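Local coordinates for protein Exo-1,5-alpha-L-arabinofuranobiosidase (Gibberella zeae, PDB 5M1Z) that probably hydrolyses alpha-L-arabinofuranosidic linkages in arabinan, releasing arabinobiose units from the chain end, at residues A[151-156]-A[171-176]; A[178-183]-A[207-212]; A[201-206]-A[225-230]. All blocks are in the same frame, centred on the assembly; numbering follows the deposited sequence.

Contact 1: residues A[151-156]-A[171-176]. With 6LW ((Z)-L-Arabinonhydroximo-1,4-lactone), chain B; SO4 (sulfate ion), chain D.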
loop_
_atom_site.group_PDB
_atom_site.type_symbol
_atom_site.label_atom_id
_atom_site.label_comp_id
_atom_site.label_asym_id
_atom_site.label_seq_id
_atom_site.Cartn_x
_atom_site.Cartn_y
_atom_site.Cartn_z
ATOM N N LEU A 151 -7.346 21.684 -0.143
ATOM C CA LEU A 151 -5.979 21.511 -0.674
ATOM C C LEU A 151 -5.979 20.477 -1.825
ATOM O O LEU A 151 -6.928 19.716 -1.971
ATOM C CB LEU A 151 -5.009 21.117 0.437
ATOM C CG LEU A 151 -4.980 22.086 1.651
ATOM C CD1 LEU A 151 -3.962 21.589 2.657
ATOM C CD2 LEU A 151 -4.699 23.543 1.304
ATOM N N THR A 152 -4.941 20.494 -2.660
ATOM C CA THR A 152 -4.910 19.676 -3.822
ATOM C C THR A 152 -3.782 18.591 -3.879
ATOM O O THR A 152 -3.287 18.336 -4.975
ATOM C CB THR A 152 -4.854 20.567 -5.091
ATOM O OG1 THR A 152 -3.616 21.305 -5.146
ATOM C CG2 THR A 152 -6.039 21.534 -5.113
ATOM N N PRO A 153 -3.387 17.946 -2.743
ATOM C CA PRO A 153 -2.368 16.839 -2.922
ATOM C C PRO A 153 -2.832 15.575 -3.643
ATOM O O PRO A 153 -4.021 15.311 -3.801
ATOM C CB PRO A 153 -1.980 16.468 -1.510
ATOM C CG PRO A 153 -3.172 16.830 -0.725
ATOM C CD PRO A 153 -3.751 18.079 -1.330
ATOM N N VAL A 154 -1.841 14.824 -4.060
ATOM C CA VAL A 154 -1.996 13.453 -4.525
ATOM C C VAL A 154 -1.208 12.567 -3.566
ATOM O O VAL A 154 -0.207 13.046 -2.952
ATOM C CB VAL A 154 -1.574 13.298 -5.992
ATOM C CG1 VAL A 154 -2.420 14.190 -6.873
ATOM C CG2 VAL A 154 -0.116 13.638 -6.187
ATOM N N TRP A 155 -1.670 11.330 -3.389
ATOM C CA TRP A 155 -1.066 10.426 -2.441
ATOM C C TRP A 155 -1.181 8.988 -2.796
ATOM O O TRP A 155 -2.060 8.590 -3.539
ATOM C CB TRP A 155 -1.762 10.475 -1.108
ATOM C CG TRP A 155 -2.422 11.716 -0.591
ATOM C CD1 TRP A 155 -3.736 12.126 -0.822
ATOM C CD2 TRP A 155 -1.908 12.605 0.389
ATOM N NE1 TRP A 155 -4.005 13.240 -0.098
ATOM C CE2 TRP A 155 -2.915 13.556 0.657
ATOM C CE3 TRP A 155 -0.664 12.767 0.986
ATOM C CZ2 TRP A 155 -2.735 14.603 1.573
ATOM C CZ3 TRP A 155 -0.481 13.821 1.888
ATOM C CH2 TRP A 155 -1.508 14.717 2.172
ATOM N N GLU A 156 -0.335 8.179 -2.183
ATOM C CA GLU A 156 -0.599 6.723 -2.007
ATOM C C GLU A 156 -0.667 5.924 -3.290
ATOM O O GLU A 156 -1.657 5.260 -3.564
ATOM C CB GLU A 156 -1.860 6.505 -1.137
ATOM C CG GLU A 156 -1.669 7.077 0.273
ATOM C CD GLU A 156 -2.895 7.751 0.882
ATOM O OE1 GLU A 156 -3.986 7.834 0.255
ATOM O OE2 GLU A 156 -2.731 8.199 2.048
ATOM N N SER A 171 -4.724 8.385 -4.671
ATOM C CA SER A 171 -5.726 9.278 -4.066
ATOM C C SER A 171 -5.423 10.686 -4.567
ATOM O O SER A 171 -4.277 11.069 -4.677
ATOM C CB SER A 171 -5.640 9.270 -2.524
ATOM O OG SER A 171 -5.553 7.927 -2.040
ATOM N N ASP A 172 -6.462 11.452 -4.813
ATOM C CA ASP A 172 -6.362 12.683 -5.573
ATOM C C ASP A 172 -7.274 13.698 -4.904
ATOM O O ASP A 172 -8.492 13.474 -4.823
ATOM C CB ASP A 172 -6.848 12.390 -6.958
ATOM C CG ASP A 172 -6.535 13.512 -7.996
ATOM O OD1 ASP A 172 -6.150 14.627 -7.574
ATOM O OD2 ASP A 172 -6.632 13.224 -9.257
ATOM N N GLN A 173 -6.704 14.783 -4.439
ATOM C CA GLN A 173 -7.477 15.932 -3.932
ATOM C C GLN A 173 -7.611 17.124 -4.900
ATOM O O GLN A 173 -8.152 18.154 -4.551
ATOM C CB GLN A 173 -6.877 16.439 -2.601
ATOM C CG GLN A 173 -6.941 15.414 -1.474
ATOM C CD GLN A 173 -6.670 15.985 -0.049
ATOM O OE1 GLN A 173 -6.047 15.307 0.775
ATOM N NE2 GLN A 173 -7.138 17.220 0.238
ATOM N N ARG A 174 -7.193 16.963 -6.137
ATOM C CA ARG A 174 -7.197 18.051 -7.109
ATOM C C ARG A 174 -8.572 18.421 -7.661
ATOM O O ARG A 174 -8.660 19.432 -8.288
ATOM C CB ARG A 174 -6.287 17.714 -8.289
ATOM C CG ARG A 174 -4.833 17.503 -7.884
ATOM C CD ARG A 174 -3.971 16.958 -9.000
ATOM N NE ARG A 174 -4.449 15.662 -9.460
ATOM C CZ ARG A 174 -3.778 14.839 -10.257
ATOM N NH1 ARG A 174 -2.575 15.165 -10.716
ATOM N NH2 ARG A 174 -4.331 13.689 -10.623
ATOM N N ASP A 175 -9.616 17.595 -7.500
ATOM C CA ASP A 175 -10.988 17.979 -7.910
ATOM C C ASP A 175 -11.629 18.603 -6.675
ATOM O O ASP A 175 -12.618 18.117 -6.181
ATOM C CB ASP A 175 -11.717 16.732 -8.406
ATOM C CG ASP A 175 -12.986 17.019 -9.208
ATOM O OD1 ASP A 175 -13.384 18.196 -9.392
ATOM O OD2 ASP A 175 -13.620 16.011 -9.645
ATOM N N ASN A 176 -11.032 19.680 -6.176
ATOM C CA ASN A 176 -11.224 20.149 -4.779
ATOM C C ASN A 176 -12.513 20.976 -4.565
ATOM O O ASN A 176 -12.852 21.308 -3.409
ATOM C CB ASN A 176 -10.009 20.949 -4.245
ATOM C CG ASN A 176 -9.719 22.182 -5.083
ATOM O OD1 ASN A 176 -10.090 22.236 -6.253
ATOM N ND2 ASN A 176 -9.065 23.178 -4.488
HETATM C C3 6LW B . -4.751 10.792 2.598
HETATM C C2 6LW B . -5.691 9.618 2.838
HETATM C C1 6LW B . -4.998 8.927 3.997
HETATM O O3 6LW B . -5.534 11.958 2.363
HETATM O O4 6LW B . -3.711 9.498 4.292
HETATM O O1 6LW B . -5.790 8.262 6.128
HETATM C C4 6LW B . -3.907 10.850 3.881
HETATM N N1 6LW B . -5.511 7.975 4.785
HETATM O O2 6LW B . -5.861 8.886 1.631
HETATM C C5 6LW B . -2.507 11.417 3.797
HETATM O O5 6LW B . -2.014 11.474 5.156
HETATM S S SO4 D . -2.873 23.662 -2.637
HETATM O O1 SO4 D . -2.991 22.403 -1.840
HETATM O O2 SO4 D . -3.405 24.773 -1.794
HETATM O O3 SO4 D . -1.442 23.880 -3.011
HETATM O O4 SO4 D . -3.636 23.605 -3.913
#

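Contact 2: residues A[178-183]-A[207-212]. With 6LW ((Z)-L-Arabinonhydroximo-1,4-lactone), chain B.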
loop_
_atom_site.group_PDB
_atom_site.type_symbol
_atom_site.label_atom_id
_atom_site.label_comp_id
_atom_site.label_asym_id
_atom_site.label_seq_id
_atom_site.Cartn_x
_atom_site.Cartn_y
_atom_site.Cartn_z
ATOM N N THR A 178 -15.367 19.564 -5.753
ATOM C CA THR A 178 -16.407 18.553 -5.871
ATOM C C THR A 178 -16.204 17.345 -4.967
ATOM O O THR A 178 -17.182 16.777 -4.493
ATOM C CB THR A 178 -16.467 18.069 -7.304
ATOM O OG1 THR A 178 -16.391 19.217 -8.165
ATOM C CG2 THR A 178 -17.780 17.319 -7.555
ATOM N N HIS A 179 -14.946 16.951 -4.745
ATOM C CA HIS A 179 -14.625 15.848 -3.871
ATOM C C HIS A 179 -13.463 16.225 -2.978
ATOM O O HIS A 179 -12.376 16.519 -3.478
ATOM C CB HIS A 179 -14.286 14.624 -4.705
ATOM C CG HIS A 179 -15.359 14.257 -5.672
ATOM N ND1 HIS A 179 -16.536 13.644 -5.280
ATOM C CD2 HIS A 179 -15.444 14.431 -7.014
ATOM C CE1 HIS A 179 -17.315 13.485 -6.339
ATOM N NE2 HIS A 179 -16.669 13.943 -7.406
ATOM N N SER A 180 -13.661 16.165 -1.656
ATOM C CA SER A 180 -12.562 16.427 -0.720
ATOM C C SER A 180 -11.345 15.554 -1.122
ATOM O O SER A 180 -10.179 16.014 -1.174
ATOM C CB SER A 180 -13.015 16.148 0.709
ATOM O OG SER A 180 -11.946 16.440 1.589
ATOM N N GLN A 181 -11.643 14.299 -1.468
ATOM C CA GLN A 181 -10.685 13.387 -2.018
ATOM C C GLN A 181 -11.447 12.355 -2.862
ATOM O O GLN A 181 -12.609 12.001 -2.542
ATOM C CB GLN A 181 -9.891 12.706 -0.919
ATOM C CG GLN A 181 -8.709 11.940 -1.466
ATOM C CD GLN A 181 -7.789 11.441 -0.386
ATOM O OE1 GLN A 181 -6.791 12.085 -0.095
ATOM N NE2 GLN A 181 -8.121 10.315 0.223
ATOM N N LYS A 182 -10.807 11.936 -3.962
ATOM C CA LYS A 182 -11.286 10.801 -4.769
ATOM C C LYS A 182 -10.151 9.840 -5.138
ATOM O O LYS A 182 -8.986 10.153 -4.970
ATOM C CB LYS A 182 -12.017 11.243 -6.017
ATOM C CG LYS A 182 -11.132 11.897 -7.037
ATOM C CD LYS A 182 -11.936 12.358 -8.212
ATOM C CE LYS A 182 -11.082 13.142 -9.166
ATOM N NZ LYS A 182 -11.912 13.595 -10.311
ATOM N N LEU A 183 -10.530 8.672 -5.648
ATOM C CA LEU A 183 -9.568 7.653 -6.088
ATOM C C LEU A 183 -9.526 7.605 -7.607
ATOM O O LEU A 183 -10.584 7.655 -8.261
ATOM C CB LEU A 183 -9.977 6.327 -5.482
ATOM C CG LEU A 183 -9.846 6.297 -3.970
ATOM C CD1 LEU A 183 -10.491 5.043 -3.394
ATOM C CD2 LEU A 183 -8.351 6.275 -3.594
ATOM N N TYR A 207 -17.639 15.915 1.520
ATOM C CA TYR A 207 -16.748 15.610 2.603
ATOM C C TYR A 207 -16.253 14.171 2.668
ATOM O O TYR A 207 -15.393 13.888 3.464
ATOM C CB TYR A 207 -17.391 16.028 3.922
ATOM C CG TYR A 207 -17.518 17.521 3.960
ATOM C CD1 TYR A 207 -16.384 18.314 4.085
ATOM C CD2 TYR A 207 -18.737 18.136 3.735
ATOM C CE1 TYR A 207 -16.479 19.684 4.081
ATOM C CE2 TYR A 207 -18.842 19.509 3.747
ATOM C CZ TYR A 207 -17.719 20.260 3.909
ATOM O OH TYR A 207 -17.837 21.614 3.875
ATOM N N ALA A 208 -16.765 13.287 1.810
ATOM C CA ALA A 208 -16.271 11.913 1.738
ATOM C C ALA A 208 -14.811 11.903 1.300
ATOM O O ALA A 208 -14.447 12.669 0.434
ATOM C CB ALA A 208 -17.079 11.105 0.767
ATOM N N ARG A 209 -14.011 11.015 1.884
ATOM C CA ARG A 209 -12.578 10.882 1.532
ATOM C C ARG A 209 -12.202 9.420 1.342
ATOM O O ARG A 209 -11.540 8.842 2.197
ATOM C CB ARG A 209 -11.652 11.565 2.553
ATOM C CG ARG A 209 -11.866 13.064 2.671
ATOM C CD ARG A 209 -11.056 13.635 3.831
ATOM N NE ARG A 209 -9.645 13.398 3.594
ATOM C CZ ARG A 209 -8.874 14.090 2.725
ATOM N NH1 ARG A 209 -9.318 15.178 2.055
ATOM N NH2 ARG A 209 -7.599 13.701 2.541
ATOM N N PRO A 210 -12.656 8.790 0.224
ATOM C CA PRO A 210 -12.106 7.497 -0.092
ATOM C C PRO A 210 -10.621 7.640 -0.307
ATOM O O PRO A 210 -10.192 8.618 -0.910
ATOM C CB PRO A 210 -12.834 7.107 -1.389
ATOM C CG PRO A 210 -13.165 8.387 -2.020
ATOM C CD PRO A 210 -13.420 9.333 -0.906
ATOM N N GLY A 211 -9.847 6.667 0.145
ATOM C CA GLY A 211 -8.403 6.790 0.169
ATOM C C GLY A 211 -7.734 5.446 0.196
ATOM O O GLY A 211 -8.359 4.452 0.481
ATOM N N MET A 212 -6.438 5.453 -0.103
ATOM C CA MET A 212 -5.518 4.336 0.205
ATOM C C MET A 212 -5.868 3.064 -0.572
ATOM O O MET A 212 -6.149 2.016 0.000
ATOM C CB MET A 212 -5.426 4.111 1.733
ATOM C CG MET A 212 -5.321 5.469 2.455
ATOM S SD MET A 212 -4.677 5.430 4.094
ATOM C CE MET A 212 -2.950 4.961 3.832
HETATM C C3 6LW B . -4.751 10.792 2.598
HETATM C C2 6LW B . -5.691 9.618 2.838
HETATM C C1 6LW B . -4.998 8.927 3.997
HETATM O O3 6LW B . -5.534 11.958 2.363
HETATM O O4 6LW B . -3.711 9.498 4.292
HETATM O O1 6LW B . -5.790 8.262 6.128
HETATM C C4 6LW B . -3.907 10.850 3.881
HETATM N N1 6LW B . -5.511 7.975 4.785
HETATM O O2 6LW B . -5.861 8.886 1.631
HETATM C C5 6LW B . -2.507 11.417 3.797
HETATM O O5 6LW B . -2.014 11.474 5.156
HETATM O O HOH W 1 -16.079 13.488 -1.880
HETATM O O HOH W 2 -13.387 15.952 3.967
#

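Contact 3: residues A[201-206]-A[225-230]. With 6LW ((Z)-L-Arabinonhydroximo-1,4-lactone), chain B.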
loop_
_atom_site.group_PDB
_atom_site.type_symbol
_atom_site.label_atom_id
_atom_site.label_comp_id
_atom_site.label_asym_id
_atom_site.label_seq_id
_atom_site.Cartn_x
_atom_site.Cartn_y
_atom_site.Cartn_z
ATOM N N THR A 201 -13.243 5.757 -7.903
ATOM C CA THR A 201 -14.192 5.741 -6.810
ATOM C C THR A 201 -14.289 7.187 -6.372
ATOM O O THR A 201 -13.289 7.838 -6.073
ATOM C CB THR A 201 -13.777 4.810 -5.655
ATOM O OG1 THR A 201 -14.172 3.479 -5.946
ATOM C CG2 THR A 201 -14.454 5.150 -4.369
ATOM N N LYS A 202 -15.502 7.708 -6.395
ATOM C CA LYS A 202 -15.779 9.031 -5.862
ATOM C C LYS A 202 -17.207 9.086 -5.338
ATOM O O LYS A 202 -18.076 8.319 -5.766
ATOM C CB LYS A 202 -15.600 10.081 -6.922
ATOM C CG LYS A 202 -16.464 9.866 -8.128
ATOM C CD LYS A 202 -16.056 10.768 -9.255
ATOM C CE LYS A 202 -17.006 10.581 -10.438
ATOM N NZ LYS A 202 -16.766 11.682 -11.391
ATOM N N TYR A 203 -17.440 9.984 -4.403
ATOM C CA TYR A 203 -18.720 10.029 -3.721
ATOM C C TYR A 203 -19.262 11.430 -3.805
ATOM O O TYR A 203 -18.516 12.425 -3.732
ATOM C CB TYR A 203 -18.576 9.594 -2.276
ATOM C CG TYR A 203 -18.354 8.110 -2.180
ATOM C CD1 TYR A 203 -19.430 7.218 -2.253
ATOM C CD2 TYR A 203 -17.080 7.586 -2.111
ATOM C CE1 TYR A 203 -19.221 5.851 -2.230
ATOM C CE2 TYR A 203 -16.845 6.211 -2.065
ATOM C CZ TYR A 203 -17.923 5.339 -2.113
ATOM O OH TYR A 203 -17.701 4.005 -2.132
ATOM N N ALA A 204 -20.574 11.507 -3.938
ATOM C CA ALA A 204 -21.288 12.787 -4.100
ATOM C C ALA A 204 -21.233 13.694 -2.875
ATOM O O ALA A 204 -21.248 14.902 -3.032
ATOM C CB ALA A 204 -22.764 12.516 -4.469
ATOM N N ASN A 205 -21.120 13.133 -1.680
ATOM C CA ASN A 205 -20.887 13.914 -0.486
ATOM C C ASN A 205 -19.491 14.563 -0.569
ATOM O O ASN A 205 -18.472 13.873 -0.571
ATOM C CB ASN A 205 -20.953 13.049 0.755
ATOM C CG ASN A 205 -20.693 13.851 2.025
ATOM O OD1 ASN A 205 -20.335 15.024 2.012
ATOM N ND2 ASN A 205 -20.921 13.220 3.128
ATOM N N TYR A 206 -19.450 15.871 -0.627
ATOM C CA TYR A 206 -18.188 16.584 -0.746
ATOM C C TYR A 206 -17.178 16.146 0.302
ATOM O O TYR A 206 -16.001 16.015 -0.004
ATOM C CB TYR A 206 -18.373 18.103 -0.641
ATOM C CG TYR A 206 -17.046 18.797 -0.722
ATOM C CD1 TYR A 206 -16.433 18.999 -1.931
ATOM C CD2 TYR A 206 -16.374 19.194 0.456
ATOM C CE1 TYR A 206 -15.158 19.579 -2.001
ATOM C CE2 TYR A 206 -15.141 19.800 0.417
ATOM C CZ TYR A 206 -14.526 19.997 -0.809
ATOM O OH TYR A 206 -13.274 20.593 -0.834
ATOM N N TYR A 225 -10.752 -4.425 -5.253
ATOM C CA TYR A 225 -10.185 -3.091 -5.035
ATOM C C TYR A 225 -10.625 -2.667 -3.662
ATOM O O TYR A 225 -11.848 -2.572 -3.404
ATOM C CB TYR A 225 -10.773 -2.150 -6.085
ATOM C CG TYR A 225 -10.438 -0.674 -6.010
ATOM C CD1 TYR A 225 -9.266 -0.188 -6.585
ATOM C CD2 TYR A 225 -11.323 0.245 -5.485
ATOM C CE1 TYR A 225 -8.936 1.147 -6.560
ATOM C CE2 TYR A 225 -11.033 1.610 -5.486
ATOM C CZ TYR A 225 -9.828 2.048 -6.035
ATOM O OH TYR A 225 -9.477 3.361 -6.044
ATOM N N VAL A 226 -9.669 -2.397 -2.785
ATOM C CA VAL A 226 -9.953 -2.127 -1.371
ATOM C C VAL A 226 -9.477 -0.723 -1.049
ATOM O O VAL A 226 -8.426 -0.290 -1.542
ATOM C CB VAL A 226 -9.271 -3.193 -0.476
ATOM C CG1 VAL A 226 -9.489 -2.932 0.997
ATOM C CG2 VAL A 226 -9.799 -4.585 -0.809
ATOM N N TYR A 227 -10.244 -0.008 -0.210
ATOM C CA TYR A 227 -9.941 1.342 0.169
ATOM C C TYR A 227 -10.574 1.689 1.478
ATOM O O TYR A 227 -11.478 0.990 1.916
ATOM C CB TYR A 227 -10.423 2.343 -0.879
ATOM C CG TYR A 227 -11.883 2.250 -1.249
ATOM C CD1 TYR A 227 -12.343 1.261 -2.099
ATOM C CD2 TYR A 227 -12.803 3.186 -0.789
ATOM C CE1 TYR A 227 -13.700 1.154 -2.426
ATOM C CE2 TYR A 227 -14.135 3.098 -1.140
ATOM C CZ TYR A 227 -14.575 2.092 -1.966
ATOM O OH TYR A 227 -15.892 2.025 -2.322
ATOM N N GLU A 228 -10.109 2.783 2.081
ATOM C CA GLU A 228 -10.767 3.339 3.264
ATOM C C GLU A 228 -11.785 4.346 2.745
ATOM O O GLU A 228 -11.505 5.184 1.864
ATOM C CB GLU A 228 -9.779 3.954 4.236
ATOM C CG GLU A 228 -9.083 5.208 3.766
ATOM C CD GLU A 228 -8.225 5.817 4.851
ATOM O OE1 GLU A 228 -7.978 5.200 5.891
ATOM O OE2 GLU A 228 -7.846 6.957 4.687
ATOM N N TYR A 229 -13.013 4.210 3.193
ATOM C CA TYR A 229 -14.080 5.109 2.783
ATOM C C TYR A 229 -14.295 6.190 3.875
ATOM O O TYR A 229 -15.134 6.035 4.778
ATOM C CB TYR A 229 -15.330 4.280 2.526
ATOM C CG TYR A 229 -16.579 5.044 2.114
ATOM C CD1 TYR A 229 -16.623 6.428 2.012
ATOM C CD2 TYR A 229 -17.748 4.319 1.791
ATOM C CE1 TYR A 229 -17.787 7.084 1.632
ATOM C CE2 TYR A 229 -18.891 4.951 1.435
ATOM C CZ TYR A 229 -18.913 6.322 1.353
ATOM O OH TYR A 229 -20.129 6.884 1.008
ATOM N N GLY A 230 -13.509 7.269 3.811
ATOM C CA GLY A 230 -13.638 8.325 4.832
ATOM C C GLY A 230 -14.993 8.988 4.631
ATOM O O GLY A 230 -15.374 9.305 3.472
HETATM C C3 6LW B . -4.751 10.792 2.598
HETATM C C2 6LW B . -5.691 9.618 2.838
HETATM C C1 6LW B . -4.998 8.927 3.997
HETATM O O3 6LW B . -5.534 11.958 2.363
HETATM O O4 6LW B . -3.711 9.498 4.292
HETATM O O1 6LW B . -5.790 8.262 6.128
HETATM C C4 6LW B . -3.907 10.850 3.881
HETATM N N1 6LW B . -5.511 7.975 4.785
HETATM O O2 6LW B . -5.861 8.886 1.631
HETATM C C5 6LW B . -2.507 11.417 3.797
HETATM O O5 6LW B . -2.014 11.474 5.156
#

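Contact 1: residues A[151-156]-A[171-176]
Trp-155 NE1 donates to Gln-173 OE1 (3.0 Å) at the sugar-binding end of a beta hairpin, strands 154-162 and 165-172, the first two strands of one four-stranded blade in this six-bladed beta-propeller. The amide oxygen lies in the indole plane, although the ring and amide planes stand 42° apart; Gln-173 OE1 also accepts from Arg-209 NH2. Tryptophan suits the place because its wide apolar face can carry a sugar while its N-H is tied at the edge: C5 of the bound hydroximolactone sits 3.5 Å above one side of the Trp-155 ring, and Pro-153 CB backs the other. A second bound sugar, an alpha-L-arabinofuranose, also touches this indole.

Beside it, Glu-156 OE1 accepts from the lactone O2 at 2.6 Å. The same Glu-156 oxygen is met nearly end-on by Ser-171 OG, 2.8 Å away, whose own second partner is Met-212 N. A chi1 of -47°, with OG anti to the carbonyl carbon, directs the serine hydroxyl to Glu-156 OE1, a second-shell residue fixing a first-shell carboxylate.

Behind these side chains stands the antiparallel backbone. Trp-155 and Ser-171 form a hydrogen-bonded pair, and beyond it Gln-173 N reaches Pro-153 O at 2.8 Å. On the other face of the sheet from Trp-155, Val-154 CG1 lies over one face of the Arg-174 guanidinium. That group is held side-on: NE meets Asp-172 OD1 and NH2 meets OD2, a salt bridge of 2.7 Å between NH2 and OD2. Asp-172 OD1 closes an Asx turn as well, with Arg-174 N and NE arriving from opposite faces of the carboxylate. At the outer end a sulfate, probably from the crystallisation liquor, is bound by Thr-152 N and, at its O4, by Thr-152 OG1 2.6 Å away.

Contact 2: residues A[178-183]-A[207-212]
A chi1 of -169° swings the Gln-181 side chain away from its own backbone nitrogen, and its extended course carries the amide to Pro-210 O; Arg-209 instead folds at chi3 (61°), which turns its guanidinium back across the same glutamine. The glutamine runs roughly perpendicular to the arginine, with Gln-181 CB under one face of the guanidinium.

Both are gripped at several points. Gln-181 NE2 donates to Pro-210 O at 2.9 Å, coming from above the carbonyl plane, and also to O2 of the bound hydroximolactone at 3.0 Å. Its OE1 takes the hydrogen of the lactone O3 (2.8 Å). A carboxamide is apt here, since one flat group can donate to one sugar hydroxyl and accept from its neighbour. Arg-209 NH1 points in its own plane at Ser-180 OG, 3.0 Å distant, while NH2 makes only a weak bond to the lactone O3 and has a firmer partner in Gln-173 OE1. The guanidinium is thus fixed from both ends of its NH1-NH2 edge. Ser-180 OG is joined further to Tyr-207 O through a bridging water.

Gly-211 has no side chain, and its CA lies 3.5 Å from Gln-181 NE2 and 3.6 Å from the lactone O2. On the apolar side Leu-183 CD1 packs on Pro-210 CB at 3.7 Å, the two side chains lying alongside and pointing opposite ways, and Leu-183 goes on to touch Tyr-225 and Tyr-227. Pro-210 CD lies 3.2 Å from Gln-181 O.

The touching parts, 180-183 and 207-212, run end to end only 32° apart yet form no beta bridge: the third strand of one blade meets the first strand of the next, a propeller blade interface whose polar end forms part of the sugar-binding site.

Contact 3: residues A[201-206]-A[225-230]
The backbones stay well separated, with Thr-201 CA 9.3 Å from Tyr-227 CA and Tyr-203 CA 9.4 Å from Tyr-229 CA, so the gap is bridged by side chains and not by backbone hydrogen bonds. The contact lies between two blades of the beta-propeller: residues 201-206 leave the outermost strand of one blade, and 225-230 end the second strand of the next. Tyrosines at alternate positions of that strand, 225, 227 and 229, all face the loop, while Glu-228 between them points to the other side of the sheet, where the bound hydroximolactone lies.

Tyr-203 and Tyr-229 form an offset face-to-face stack, centroids 4.0 Å apart and planes 13° from parallel. Tyr-229 CZ sits over the middle of the Tyr-203 ring, and its hydroxyl overhangs the rim, with OH 3.4 Å from Tyr-203 CD1. A chi2 of only -2° on Tyr-229 turns its ring to lie flat against its partner. Its further neighbour, Tyr-246, meets it edge-to-face.

Tyr-227 comes toward Tyr-203 from the opposite direction, and the two hydroxyls meet in a bond of 2.7 Å between Tyr-203 OH and Tyr-227 OH, at the edges of both rings. Arg-248 reaches both oxygens, NH2 to Tyr-203 and NE to Tyr-227, and His-261 ND1 also bonds Tyr-203 OH, so each phenol oxygen has polar partners beyond the other. Tyrosine suits this seam: its ring fills the wide gap, and its tip can join a hydrogen-bond network.

Thr-201 adds a small branched side chain beside Tyr-225 and Tyr-227. Its methyl makes an off-centre CH-pi contact with Tyr-227, while the other branch ends near Tyr-225, with Thr-201 OG1 3.7 Å from Tyr-225 CE2.

All three contacts are largely buried and lie on the same side of the propeller's centre. Contact 1 joins neighbouring strands within one blade through paired backbones; contacts 2 and 3 join that blade to the next, and both rely on side chains, without beta bridges. Contacts 1 and 2 share the sheet of strands 165-172 and 182-188; contact 1 offers a carboxylate and an indole face to the lactone, contact 2 an amide and, weakly, a guanidinium. Contact 3 is mainly aromatic, and only Glu-228 approaches the ligand. Contacts 2 and 3 meet through backbone bonds between strands 209-217 and 223-230, and Asn-176 O accepts from Tyr-206 OH between contacts 1 and 3.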